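Protocadherin gamma-B3 (Homo sapiens, PDB 5K8R) probably mediates calcium-dependent cell adhesion and may help to establish and maintain specific connections between neurons in the brain. Local coordinates at residues 14-19 and 51-56; 4-9 and 92-97; 312-317 and 400-405. All coordinates share one frame; numbering follows the deposited sequence.

Interaction 1 (14-19 and 51-56); sequences GSLVGN and NGNLLV
Val17 and Gly18 both give their backbone N-H to a single acceptor, Leu54 O, and this sharing marks a beta bulge. The bond from Val17 N to Leu54 O is short at 2.8 Å but bent, 134° at the hydrogen, whereas Gly18 N meets Leu54 O in the carbonyl plane, on a lone pair. Pairing shifts by one residue, and Val17 turns its side chain toward 51-56. With CG1 anti to the backbone N (chi1 180°), its methyls divide the work: Val17 CG1 rests 3.8 Å from Leu54 CD2, and Val17 CG2 lies 3.6 Å from Val56 CG2, the two side chains crossing at about a right angle. On the Leu16 and Leu55 face, opposite Leu54, Leu16 CD1 packs 3.7 Å from Leu55 CD2. Ahead of the bulge, Ser15 O accepts from Val56 N, and Gly14 N donates to Val56 O at 2.9 Å; Ser15 OG turns back to Asp12 O. Farther out, Phe45 of strand 45-47 touches Val17 and Leu54, while Tyr5 and Ile7 of strand 3-8 pack on Val17 from the other sheet of the first cadherin repeat. Main-chain bonds thus hold these antiparallel strands together, and the bulge's extra residue adds methyl packing beside Leu54 O.

Interaction 2 (4-9 and 92-97); sequences RYAIPE and LIQDIN. With CA (calcium ion), chain D; CA (calcium ion), chain C; CA (calcium ion), chain B.
Glu9 OE2 and Asp95 OD1 sit just 2.8 Å apart, a distance tolerated because both bind the same calcium ion. This is the calcium-binding junction between the first and second cadherin repeats, reached just past the ends of the parallel strands 3-8 and 85-94. Backbone hydrogen bonds from Leu92 N to Tyr5 O, Ile7 N to Leu92 O, Gln94 N to Ile7 O and Glu9 N to Gln94 O alternate along the pair. On the buried face Ile7 CG1 meets Ile93 CD1 at 3.8 Å, and Ile93 CG2 touches Glu9 CB; on the other, the Gln94 side chain lies alongside Pro8. Were Ile93 cut back to an alanine, a gap would probably open beside Ile7 and the base of Glu9 be less firmly packed. With CG between backbone N and carbonyl carbon (chi1 55°) and the chain extended beyond, Glu9 spans two calcium ions, OE1 on one at 2.7 Å and OE2 on the other at 2.5 Å. Asp95 OD1 and Ile96 O share the second ion, which Glu63, Asp98 and Asp131 complete; Arg62 is a polar partner of Glu9, Asn135 of Asp95. Ile96 N donates almost straight, at 174°, to the anti lone pair of Glu9 OE2.

Interaction 3 (312-317 and 400-405); sequences DNAPEI and PPLSSS. With CA (calcium ion), chain G; CA (calcium ion), chain F; CA (calcium ion), chain E.
Leu402 lies against the backbone of Ala314, and its side chain can be traced atom by atom. Leu402 CB sits 4.1 Å from Ala314 CA and also borders Pro315 CD. CG, anti to the carbonyl carbon and beside the backbone N (chi1 -82°), is the branch point, and of the two methyls it is Leu402 CD2 that does the touching: it comes 3.8 Å from Ala314 N, grazes the carbonyl carbon of Asn313 and lies 4.1 Å from Ala314 CB. The main chain of Leu402 joins in, for Leu402 O meets Pro315 CD at 3.4 Å, so one atom of the proline ring, CD, faces both the backbone and the side chain of Leu402. Residues 312-315 belong to the linker between the third and fourth cadherin repeats, whose Asp-Asn-Ala-Pro run belongs to the calcium-binding sequence motif of cadherin junctions. Asp312, whose CB points away from 400-405, bridges two calcium ions, OD2 binding one at 2.4 Å and OD1 the other at 2.7 Å. Asn313 binds a third ion through its backbone O, in a site that Asn311, Asp343, Asp345, Asn349 and Asp396 complete. Beyond the linker the two segments enter different sheets: Glu316 pairs its backbone with His342, and Ser404 with Ala394. Between them the hydroxyl of Ser404 donates to Pro315 O; the modelled distance from Ser404 OG to Pro315 O, 2.4 Å, is very short and its exact value doubtful. Farther along, Ile317 CD1 approaches Ser404 O at 3.7 Å.

From the N terminus, strand 3-8 enters interaction 2 first, but its partner 92-97 lies more than eighty residues on, so this contact closes a loop around most of the first cadherin repeat. Interaction 1 is nested inside that loop, joining 14-19 to 51-56 in the other sheet of the same repeat. The two touch where Tyr5 CE1 meets Gly18 CA, linking sheet to sheet. Interaction 3 follows in series, its centre about 118 Å from that of interaction 2, and closes a similarly long loop around the fourth repeat; none of the three cross. Interactions 2 and 3 both border calcium-filled junctions, the first between repeats one and two, the other between repeats three and four.

Interaction 1 (14-19 and 51-56)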
ATOM      1  N   GLY A  14      32.899 -44.339  37.275  1.00 51.03           N
ATOM      2  CA  GLY A  14      33.920 -45.344  37.462  1.00 35.69           C
ATOM      3  C   GLY A  14      34.827 -45.564  36.273  1.00 42.32           C
ATOM      4  O   GLY A  14      35.690 -46.450  36.330  1.00 46.47           O
ATOM      5  N   SER A  15      34.660 -44.797  35.199  1.00 39.85           N
ATOM      6  CA  SER A  15      35.528 -44.932  34.038  1.00 37.80           C
ATOM      7  C   SER A  15      36.934 -44.449  34.370  1.00 48.58           C
ATOM      8  O   SER A  15      37.116 -43.428  35.039  1.00 51.40           O
ATOM      9  CB  SER A  15      34.964 -44.141  32.857  1.00 32.67           C
ATOM     10  OG  SER A  15      33.688 -44.629  32.479  1.00 37.42           O
ATOM     11  N   LEU A  16      37.930 -45.191  33.894  1.00 40.13           N
ATOM     12  CA  LEU A  16      39.318 -44.886  34.213  1.00 31.36           C
ATOM     13  C   LEU A  16      39.763 -43.619  33.493  1.00 39.19           C
ATOM     14  O   LEU A  16      39.826 -43.587  32.259  1.00 43.14           O
ATOM     15  CB  LEU A  16      40.217 -46.059  33.832  1.00 33.83           C
ATOM     16  CG  LEU A  16      41.720 -45.837  34.014  1.00 37.60           C
ATOM     17  CD1 LEU A  16      42.046 -45.545  35.468  1.00 31.74           C
ATOM     18  CD2 LEU A  16      42.510 -47.037  33.518  1.00 34.77           C
ATOM     19  N   VAL A  17      40.065 -42.574  34.262  1.00 39.71           N
ATOM     20  CA  VAL A  17      40.682 -41.387  33.682  1.00 31.54           C
ATOM     21  C   VAL A  17      42.182 -41.588  33.534  1.00 41.77           C
ATOM     22  O   VAL A  17      42.762 -41.295  32.482  1.00 40.33           O
ATOM     23  CB  VAL A  17      40.366 -40.139  34.527  1.00 28.59           C
ATOM     24  CG1 VAL A  17      41.024 -38.908  33.919  1.00 22.45           C
ATOM     25  CG2 VAL A  17      38.868 -39.946  34.650  1.00 36.05           C
ATOM     26  N   GLY A  18      42.833 -42.093  34.577  1.00 34.54           N
ATOM     27  CA  GLY A  18      44.259 -42.332  34.456  1.00 31.01           C
ATOM     28  C   GLY A  18      44.814 -43.028  35.677  1.00 29.95           C
ATOM     29  O   GLY A  18      44.094 -43.343  36.628  1.00 48.92           O
ATOM     30  N   ASN A  19      46.122 -43.275  35.629  1.00 30.34           N
ATOM     31  CA  ASN A  19      46.867 -43.861  36.738  1.00 32.25           C
ATOM     32  C   ASN A  19      47.698 -42.744  37.366  1.00 39.47           C
ATOM     33  O   ASN A  19      48.894 -42.609  37.106  1.00 47.31           O
ATOM     34  CB  ASN A  19      47.745 -45.026  36.260  1.00 50.41           C
ATOM     35  CG  ASN A  19      46.974 -46.044  35.435  1.00 65.19           C
ATOM     36  OD1 ASN A  19      46.206 -46.845  35.971  1.00 75.55           O
ATOM     37  ND2 ASN A  19      47.186 -46.023  34.125  1.00 57.26           N
ATOM     38  N   ASN A  51      44.994 -48.071  44.612  1.00 90.58           N
ATOM     39  CA  ASN A  51      45.934 -48.188  43.508  1.00 83.06           C
ATOM     40  C   ASN A  51      46.364 -46.849  42.923  1.00 70.09           C
ATOM     41  O   ASN A  51      47.342 -46.811  42.171  1.00 71.17           O
ATOM     42  CB  ASN A  51      45.332 -49.052  42.390  1.00 73.48           C
ATOM     43  CG  ASN A  51      43.925 -48.624  42.019  1.00 74.46           C
ATOM     44  OD1 ASN A  51      43.597 -47.438  42.041  1.00 78.06           O
ATOM     45  ND2 ASN A  51      43.083 -49.593  41.684  1.00 71.60           N
ATOM     46  N   GLY A  52      45.661 -45.764  43.239  1.00 58.88           N
ATOM     47  CA  GLY A  52      46.031 -44.454  42.742  1.00 63.17           C
ATOM     48  C   GLY A  52      45.442 -44.081  41.402  1.00 49.71           C
ATOM     49  O   GLY A  52      46.054 -43.298  40.666  1.00 48.07           O
ATOM     50  N   ASN A  53      44.269 -44.606  41.060  1.00 33.88           N
ATOM     51  CA  ASN A  53      43.662 -44.352  39.760  1.00 34.33           C
ATOM     52  C   ASN A  53      42.682 -43.189  39.847  1.00 38.27           C
ATOM     53  O   ASN A  53      41.791 -43.179  40.701  1.00 48.11           O
ATOM     54  CB  ASN A  53      42.948 -45.600  39.240  1.00 36.47           C
ATOM     55  CG  ASN A  53      43.897 -46.751  38.985  1.00 41.81           C
ATOM     56  OD1 ASN A  53      45.103 -46.556  38.840  1.00 50.10           O
ATOM     57  ND2 ASN A  53      43.354 -47.962  38.924  1.00 57.23           N
ATOM     58  N   LEU A  54      42.857 -42.211  38.961  1.00 34.74           N
ATOM     59  CA  LEU A  54      41.887 -41.137  38.795  1.00 33.60           C
ATOM     60  C   LEU A  54      40.709 -41.662  37.983  1.00 39.57           C
ATOM     61  O   LEU A  54      40.891 -42.143  36.855  1.00 39.09           O
ATOM     62  CB  LEU A  54      42.530 -39.937  38.106  1.00 27.64           C
ATOM     63  CG  LEU A  54      41.694 -38.659  38.052  1.00 35.18           C
ATOM     64  CD1 LEU A  54      41.446 -38.132  39.456  1.00 41.60           C
ATOM     65  CD2 LEU A  54      42.376 -37.607  37.192  1.00 36.17           C
ATOM     66  N   LEU A  55      39.508 -41.568  38.558  1.00 40.56           N
ATOM     67  CA  LEU A  55      38.296 -42.132  37.982  1.00 34.65           C
ATOM     68  C   LEU A  55      37.199 -41.076  37.922  1.00 38.70           C
ATOM     69  O   LEU A  55      37.205 -40.094  38.670  1.00 33.64           O
ATOM     70  CB  LEU A  55      37.791 -43.336  38.793  1.00 30.35           C
ATOM     71  CG  LEU A  55      38.769 -44.465  39.113  1.00 39.82           C
ATOM     72  CD1 LEU A  55      38.095 -45.510  39.988  1.00 40.45           C
ATOM     73  CD2 LEU A  55      39.299 -45.097  37.841  1.00 42.23           C
ATOM     74  N   VAL A  56      36.242 -41.310  37.023  1.00 32.95           N
ATOM     75  CA  VAL A  56      35.085 -40.431  36.888  1.00 26.83           C
ATOM     76  C   VAL A  56      34.134 -40.664  38.054  1.00 46.35           C
ATOM     77  O   VAL A  56      33.741 -41.802  38.340  1.00 41.24           O
ATOM     78  CB  VAL A  56      34.378 -40.668  35.545  1.00 29.87           C
ATOM     79  CG1 VAL A  56      33.083 -39.880  35.480  1.00 44.74           C
ATOM     80  CG2 VAL A  56      35.287 -40.290  34.386  1.00 24.52           C
TER

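Interaction 2 (4-9 and 92-97)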
ATOM      1  N   ARG A   4      48.312 -33.740  32.316  1.00 31.41           N
ATOM      2  CA  ARG A   4      47.029 -33.444  31.685  1.00 31.89           C
ATOM      3  C   ARG A   4      46.462 -34.598  30.856  1.00 32.04           C
ATOM      4  O   ARG A   4      46.989 -34.936  29.796  1.00 30.21           O
ATOM      5  CB  ARG A   4      47.140 -32.188  30.818  1.00 27.86           C
ATOM      6  CG  ARG A   4      45.910 -31.906  29.971  1.00 30.01           C
ATOM      7  CD  ARG A   4      46.296 -31.467  28.568  1.00 33.16           C
ATOM      8  NE  ARG A   4      46.251 -32.574  27.617  1.00 26.17           N
ATOM      9  CZ  ARG A   4      46.394 -32.437  26.302  1.00 36.69           C
ATOM     10  NH1 ARG A   4      46.590 -31.234  25.778  1.00 31.37           N
ATOM     11  NH2 ARG A   4      46.340 -33.500  25.513  1.00 28.88           N
ATOM     12  N   TYR A   5      45.378 -35.191  31.350  1.00 30.62           N
ATOM     13  CA  TYR A   5      44.701 -36.284  30.672  1.00 30.81           C
ATOM     14  C   TYR A   5      43.699 -35.709  29.673  1.00 36.22           C
ATOM     15  O   TYR A   5      43.505 -34.496  29.577  1.00 48.37           O
ATOM     16  CB  TYR A   5      44.017 -37.206  31.683  1.00 22.37           C
ATOM     17  CG  TYR A   5      44.964 -37.830  32.683  1.00 41.65           C
ATOM     18  CD1 TYR A   5      45.729 -38.940  32.346  1.00 42.92           C
ATOM     19  CD2 TYR A   5      45.094 -37.311  33.965  1.00 41.06           C
ATOM     20  CE1 TYR A   5      46.597 -39.515  33.256  1.00 41.54           C
ATOM     21  CE2 TYR A   5      45.959 -37.880  34.883  1.00 40.98           C
ATOM     22  CZ  TYR A   5      46.708 -38.981  34.523  1.00 41.91           C
ATOM     23  OH  TYR A   5      47.570 -39.550  35.433  1.00 42.33           O
ATOM     24  N   ALA A   6      43.056 -36.594  28.916  1.00 27.23           N
ATOM     25  CA  ALA A   6      42.066 -36.179  27.927  1.00 25.02           C
ATOM     26  C   ALA A   6      41.042 -37.290  27.770  1.00 27.56           C
ATOM     27  O   ALA A   6      41.383 -38.387  27.316  1.00 46.91           O
ATOM     28  CB  ALA A   6      42.725 -35.857  26.583  1.00 31.36           C
ATOM     29  N   ILE A   7      39.798 -37.013  28.146  1.00 26.00           N
ATOM     30  CA  ILE A   7      38.748 -38.029  28.108  1.00 28.37           C
ATOM     31  C   ILE A   7      37.511 -37.459  27.424  1.00 32.04           C
ATOM     32  O   ILE A   7      37.258 -36.249  27.512  1.00 40.35           O
ATOM     33  CB  ILE A   7      38.406 -38.533  29.521  1.00 34.01           C
ATOM     34  CG1 ILE A   7      38.023 -37.361  30.429  1.00 23.17           C
ATOM     35  CG2 ILE A   7      39.572 -39.309  30.112  1.00 21.14           C
ATOM     36  CD1 ILE A   7      37.561 -37.777  31.810  1.00 35.25           C
ATOM     37  N   PRO A   8      36.723 -38.276  26.732  1.00 32.12           N
ATOM     38  CA  PRO A   8      35.452 -37.785  26.194  1.00 30.00           C
ATOM     39  C   PRO A   8      34.454 -37.523  27.310  1.00 36.41           C
ATOM     40  O   PRO A   8      34.554 -38.061  28.415  1.00 45.52           O
ATOM     41  CB  PRO A   8      34.985 -38.925  25.284  1.00 26.17           C
ATOM     42  CG  PRO A   8      35.630 -40.140  25.862  1.00 23.50           C
ATOM     43  CD  PRO A   8      36.968 -39.682  26.370  1.00 24.95           C
ATOM     44  N   GLU A   9      33.483 -36.669  27.007  1.00 34.83           N
ATOM     45  CA  GLU A   9      32.446 -36.336  27.969  1.00 32.75           C
ATOM     46  C   GLU A   9      31.436 -37.477  28.086  1.00 32.26           C
ATOM     47  O   GLU A   9      31.426 -38.423  27.293  1.00 45.13           O
ATOM     48  CB  GLU A   9      31.736 -35.044  27.568  1.00 36.32           C
ATOM     49  CG  GLU A   9      31.172 -35.073  26.156  1.00 33.91           C
ATOM     50  CD  GLU A   9      30.216 -33.930  25.876  1.00 30.62           C
ATOM     51  OE1 GLU A   9      29.563 -33.446  26.825  1.00 26.31           O
ATOM     52  OE2 GLU A   9      30.116 -33.515  24.702  1.00 42.18           O
ATOM     53  N   LEU A  92      41.355 -32.637  30.019  1.00 31.15           N
ATOM     54  CA  LEU A  92      40.680 -32.079  28.856  1.00 25.91           C
ATOM     55  C   LEU A  92      39.425 -32.908  28.590  1.00 23.90           C
ATOM     56  O   LEU A  92      39.482 -34.136  28.539  1.00 39.71           O
ATOM     57  CB  LEU A  92      41.599 -32.098  27.636  1.00 40.85           C
ATOM     58  CG  LEU A  92      40.991 -31.604  26.322  1.00 55.00           C
ATOM     59  CD1 LEU A  92      40.598 -30.138  26.429  1.00 64.48           C
ATOM     60  CD2 LEU A  92      41.958 -31.820  25.167  1.00 54.20           C
ATOM     61  N   ILE A  93      38.293 -32.231  28.429  1.00 34.84           N
ATOM     62  CA  ILE A  93      37.015 -32.891  28.192  1.00 29.92           C
ATOM     63  C   ILE A  93      36.682 -32.748  26.713  1.00 30.99           C
ATOM     64  O   ILE A  93      36.320 -31.662  26.247  1.00 29.94           O
ATOM     65  CB  ILE A  93      35.905 -32.307  29.075  1.00 33.18           C
ATOM     66  CG1 ILE A  93      36.261 -32.473  30.554  1.00 31.56           C
ATOM     67  CG2 ILE A  93      34.572 -32.966  28.763  1.00 19.91           C
ATOM     68  CD1 ILE A  93      36.535 -33.904  30.962  1.00 33.22           C
ATOM     69  N   GLN A  94      36.801 -33.847  25.974  1.00 41.26           N
ATOM     70  CA  GLN A  94      36.505 -33.837  24.549  1.00 38.63           C
ATOM     71  C   GLN A  94      34.999 -33.795  24.311  1.00 41.62           C
ATOM     72  O   GLN A  94      34.204 -34.284  25.118  1.00 48.02           O
ATOM     73  CB  GLN A  94      37.110 -35.068  23.875  1.00 29.75           C
ATOM     74  CG  GLN A  94      38.614 -35.193  24.055  1.00 25.67           C
ATOM     75  CD  GLN A  94      39.128 -36.583  23.734  1.00 34.86           C
ATOM     76  OE1 GLN A  94      38.359 -37.543  23.680  1.00 42.19           O
ATOM     77  NE2 GLN A  94      40.434 -36.696  23.520  1.00 39.26           N
ATOM     78  N   ASP A  95      34.613 -33.204  23.185  1.00 43.99           N
ATOM     79  CA  ASP A  95      33.209 -33.043  22.837  1.00 29.53           C
ATOM     80  C   ASP A  95      32.729 -34.211  21.987  1.00 26.49           C
ATOM     81  O   ASP A  95      33.425 -34.658  21.071  1.00 32.45           O
ATOM     82  CB  ASP A  95      32.991 -31.730  22.082  1.00 35.75           C
ATOM     83  CG  ASP A  95      31.536 -31.503  21.710  1.00 37.70           C
ATOM     84  OD1 ASP A  95      30.656 -31.701  22.575  1.00 34.46           O
ATOM     85  OD2 ASP A  95      31.270 -31.129  20.548  1.00 37.33           O
ATOM     86  N   ILE A  96      31.532 -34.705  22.300  1.00 23.26           N
ATOM     87  CA  ILE A  96      30.860 -35.709  21.489  1.00 31.46           C
ATOM     88  C   ILE A  96      29.584 -35.095  20.930  1.00 32.67           C
ATOM     89  O   ILE A  96      29.034 -34.136  21.477  1.00 33.03           O
ATOM     90  CB  ILE A  96      30.547 -36.996  22.282  1.00 27.56           C
ATOM     91  CG1 ILE A  96      29.539 -36.711  23.397  1.00 29.60           C
ATOM     92  CG2 ILE A  96      31.825 -37.593  22.853  1.00 16.43           C
ATOM     93  CD1 ILE A  96      29.183 -37.932  24.225  1.00 19.77           C
ATOM     94  N   ASN A  97      29.113 -35.658  19.817  1.00 32.65           N
ATOM     95  CA  ASN A  97      27.916 -35.153  19.146  1.00 32.84           C
ATOM     96  C   ASN A  97      26.687 -35.819  19.760  1.00 33.50           C
ATOM     97  O   ASN A  97      26.061 -36.710  19.182  1.00 36.74           O
ATOM     98  CB  ASN A  97      27.997 -35.397  17.646  1.00 32.59           C
ATOM     99  CG  ASN A  97      26.887 -34.702  16.884  1.00 30.04           C
ATOM    100  OD1 ASN A  97      26.442 -33.619  17.265  1.00 34.92           O
ATOM    101  ND2 ASN A  97      26.424 -35.327  15.811  1.00 16.59           N
TER
HETATM  102 CA    CA D 503      28.456 -32.509  23.148  1.00 34.45          CA
HETATM  103 CA    CA C 502      26.856 -33.507  26.659  1.00 42.41          CA
HETATM  104 CA    CA B 501      25.357 -31.448  17.361  1.00 32.45          CA

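Interaction 3 (312-317 and 400-405)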
ATOM      1  N   ASP A 312     -46.389  12.400 -25.520  1.00 37.30           N
ATOM      2  CA  ASP A 312     -46.645  13.309 -24.410  1.00 47.94           C
ATOM      3  C   ASP A 312     -46.765  14.762 -24.862  1.00 48.06           C
ATOM      4  O   ASP A 312     -46.585  15.676 -24.050  1.00 52.11           O
ATOM      5  CB  ASP A 312     -45.553  13.172 -23.347  1.00 37.91           C
ATOM      6  CG  ASP A 312     -44.193  13.626 -23.842  1.00 44.82           C
ATOM      7  OD1 ASP A 312     -43.932  13.532 -25.061  1.00 31.15           O
ATOM      8  OD2 ASP A 312     -43.381  14.076 -23.006  1.00 44.33           O
ATOM      9  N   ASN A 313     -47.066  14.994 -26.138  1.00 49.73           N
ATOM     10  CA  ASN A 313     -47.265  16.337 -26.671  1.00 53.40           C
ATOM     11  C   ASN A 313     -48.525  16.341 -27.521  1.00 47.98           C
ATOM     12  O   ASN A 313     -48.616  15.594 -28.500  1.00 38.25           O
ATOM     13  CB  ASN A 313     -46.057  16.797 -27.492  1.00 59.04           C
ATOM     14  CG  ASN A 313     -44.876  17.188 -26.625  1.00 63.82           C
ATOM     15  OD1 ASN A 313     -44.721  18.352 -26.257  1.00 46.69           O
ATOM     16  ND2 ASN A 313     -44.035  16.213 -26.294  1.00 65.03           N
ATOM     17  N   ALA A 314     -49.489  17.180 -27.149  1.00 41.43           N
ATOM     18  CA  ALA A 314     -50.745  17.267 -27.875  1.00 34.40           C
ATOM     19  C   ALA A 314     -50.574  18.086 -29.153  1.00 42.07           C
ATOM     20  O   ALA A 314     -49.740  18.994 -29.210  1.00 36.09           O
ATOM     21  CB  ALA A 314     -51.822  17.899 -26.999  1.00 33.31           C
ATOM     22  N   PRO A 315     -51.346  17.776 -30.195  1.00 50.27           N
ATOM     23  CA  PRO A 315     -51.263  18.564 -31.431  1.00 45.89           C
ATOM     24  C   PRO A 315     -51.674  20.008 -31.194  1.00 45.23           C
ATOM     25  O   PRO A 315     -52.497  20.310 -30.326  1.00 54.99           O
ATOM     26  CB  PRO A 315     -52.240  17.851 -32.374  1.00 39.91           C
ATOM     27  CG  PRO A 315     -52.372  16.472 -31.818  1.00 47.28           C
ATOM     28  CD  PRO A 315     -52.253  16.625 -30.333  1.00 55.72           C
ATOM     29  N   GLU A 316     -51.066  20.897 -31.971  1.00 45.77           N
ATOM     30  CA  GLU A 316     -51.329  22.323 -31.871  1.00 45.81           C
ATOM     31  C   GLU A 316     -51.934  22.858 -33.161  1.00 40.27           C
ATOM     32  O   GLU A 316     -51.539  22.467 -34.260  1.00 45.25           O
ATOM     33  CB  GLU A 316     -50.044  23.084 -31.540  1.00 55.24           C
ATOM     34  CG  GLU A 316     -50.238  24.579 -31.344  1.00 76.81           C
ATOM     35  CD  GLU A 316     -48.953  25.290 -30.970  1.00103.35           C
ATOM     36  OE1 GLU A 316     -48.162  24.720 -30.189  1.00111.57           O
ATOM     37  OE2 GLU A 316     -48.733  26.418 -31.457  1.00111.65           O
ATOM     38  N   ILE A 317     -52.896  23.756 -33.009  1.00 41.93           N
ATOM     39  CA  ILE A 317     -53.587  24.373 -34.136  1.00 33.63           C
ATOM     40  C   ILE A 317     -53.299  25.866 -34.120  1.00 35.34           C
ATOM     41  O   ILE A 317     -53.398  26.515 -33.071  1.00 41.28           O
ATOM     42  CB  ILE A 317     -55.102  24.112 -34.079  1.00 30.43           C
ATOM     43  CG1 ILE A 317     -55.387  22.618 -33.932  1.00 35.63           C
ATOM     44  CG2 ILE A 317     -55.785  24.667 -35.319  1.00 36.42           C
ATOM     45  CD1 ILE A 317     -56.851  22.299 -33.728  1.00 29.98           C
ATOM     46  N   PRO A 400     -51.700   6.289 -26.078  1.00 43.00           N
ATOM     47  CA  PRO A 400     -53.031   6.741 -26.499  1.00 42.29           C
ATOM     48  C   PRO A 400     -52.989   8.054 -27.280  1.00 54.69           C
ATOM     49  O   PRO A 400     -52.066   8.845 -27.092  1.00 50.42           O
ATOM     50  CB  PRO A 400     -53.765   6.926 -25.172  1.00 28.28           C
ATOM     51  CG  PRO A 400     -52.690   7.320 -24.223  1.00 33.06           C
ATOM     52  CD  PRO A 400     -51.462   6.553 -24.647  1.00 37.49           C
ATOM     53  N   PRO A 401     -53.974   8.277 -28.148  1.00 51.79           N
ATOM     54  CA  PRO A 401     -53.977   9.501 -28.951  1.00 49.67           C
ATOM     55  C   PRO A 401     -54.301  10.726 -28.111  1.00 45.46           C
ATOM     56  O   PRO A 401     -55.044  10.661 -27.129  1.00 46.68           O
ATOM     57  CB  PRO A 401     -55.068   9.238 -29.993  1.00 58.20           C
ATOM     58  CG  PRO A 401     -55.987   8.274 -29.326  1.00 55.64           C
ATOM     59  CD  PRO A 401     -55.113   7.399 -28.469  1.00 54.88           C
ATOM     60  N   LEU A 402     -53.721  11.854 -28.513  1.00 39.57           N
ATOM     61  CA  LEU A 402     -53.979  13.144 -27.891  1.00 34.93           C
ATOM     62  C   LEU A 402     -54.598  14.084 -28.915  1.00 43.62           C
ATOM     63  O   LEU A 402     -54.397  13.932 -30.125  1.00 41.58           O
ATOM     64  CB  LEU A 402     -52.698  13.763 -27.314  1.00 42.06           C
ATOM     65  CG  LEU A 402     -52.241  13.290 -25.931  1.00 43.81           C
ATOM     66  CD1 LEU A 402     -51.709  11.865 -25.970  1.00 60.16           C
ATOM     67  CD2 LEU A 402     -51.195  14.237 -25.363  1.00 51.99           C
ATOM     68  N   SER A 403     -55.352  15.062 -28.422  1.00 46.54           N
ATOM     69  CA  SER A 403     -56.098  15.953 -29.297  1.00 44.44           C
ATOM     70  C   SER A 403     -56.156  17.344 -28.680  1.00 33.89           C
ATOM     71  O   SER A 403     -55.798  17.551 -27.518  1.00 35.77           O
ATOM     72  CB  SER A 403     -57.510  15.420 -29.556  1.00 46.85           C
ATOM     73  OG  SER A 403     -58.234  15.290 -28.345  1.00 57.24           O
ATOM     74  N   SER A 404     -56.617  18.298 -29.486  1.00 28.68           N
ATOM     75  CA  SER A 404     -56.817  19.670 -29.043  1.00 39.14           C
ATOM     76  C   SER A 404     -57.817  20.336 -29.976  1.00 48.25           C
ATOM     77  O   SER A 404     -57.962  19.938 -31.137  1.00 54.69           O
ATOM     78  CB  SER A 404     -55.500  20.455 -29.012  1.00 37.59           C
ATOM     79  OG  SER A 404     -54.931  20.551 -30.305  1.00 47.00           O
ATOM     80  N   SER A 405     -58.502  21.352 -29.456  1.00 44.19           N
ATOM     81  CA  SER A 405     -59.516  22.077 -30.206  1.00 44.15           C
ATOM     82  C   SER A 405     -59.215  23.568 -30.167  1.00 39.38           C
ATOM     83  O   SER A 405     -58.599  24.070 -29.224  1.00 44.46           O
ATOM     84  CB  SER A 405     -60.925  21.825 -29.648  1.00 40.09           C
ATOM     85  OG  SER A 405     -61.262  20.451 -29.702  1.00 54.63           O
TER
HETATM   86 CA    CA G 506     -41.391  14.726 -24.262  1.00 47.09          CA
HETATM   87 CA    CA F 505     -42.405  12.808 -27.201  1.00 37.37          CA
HETATM   88 CA    CA E 504     -48.272  13.929 -30.241  1.00 38.71          CA
HETATM   89  O   HOH W   1     -40.569  15.235 -21.931  1.00 38.88           O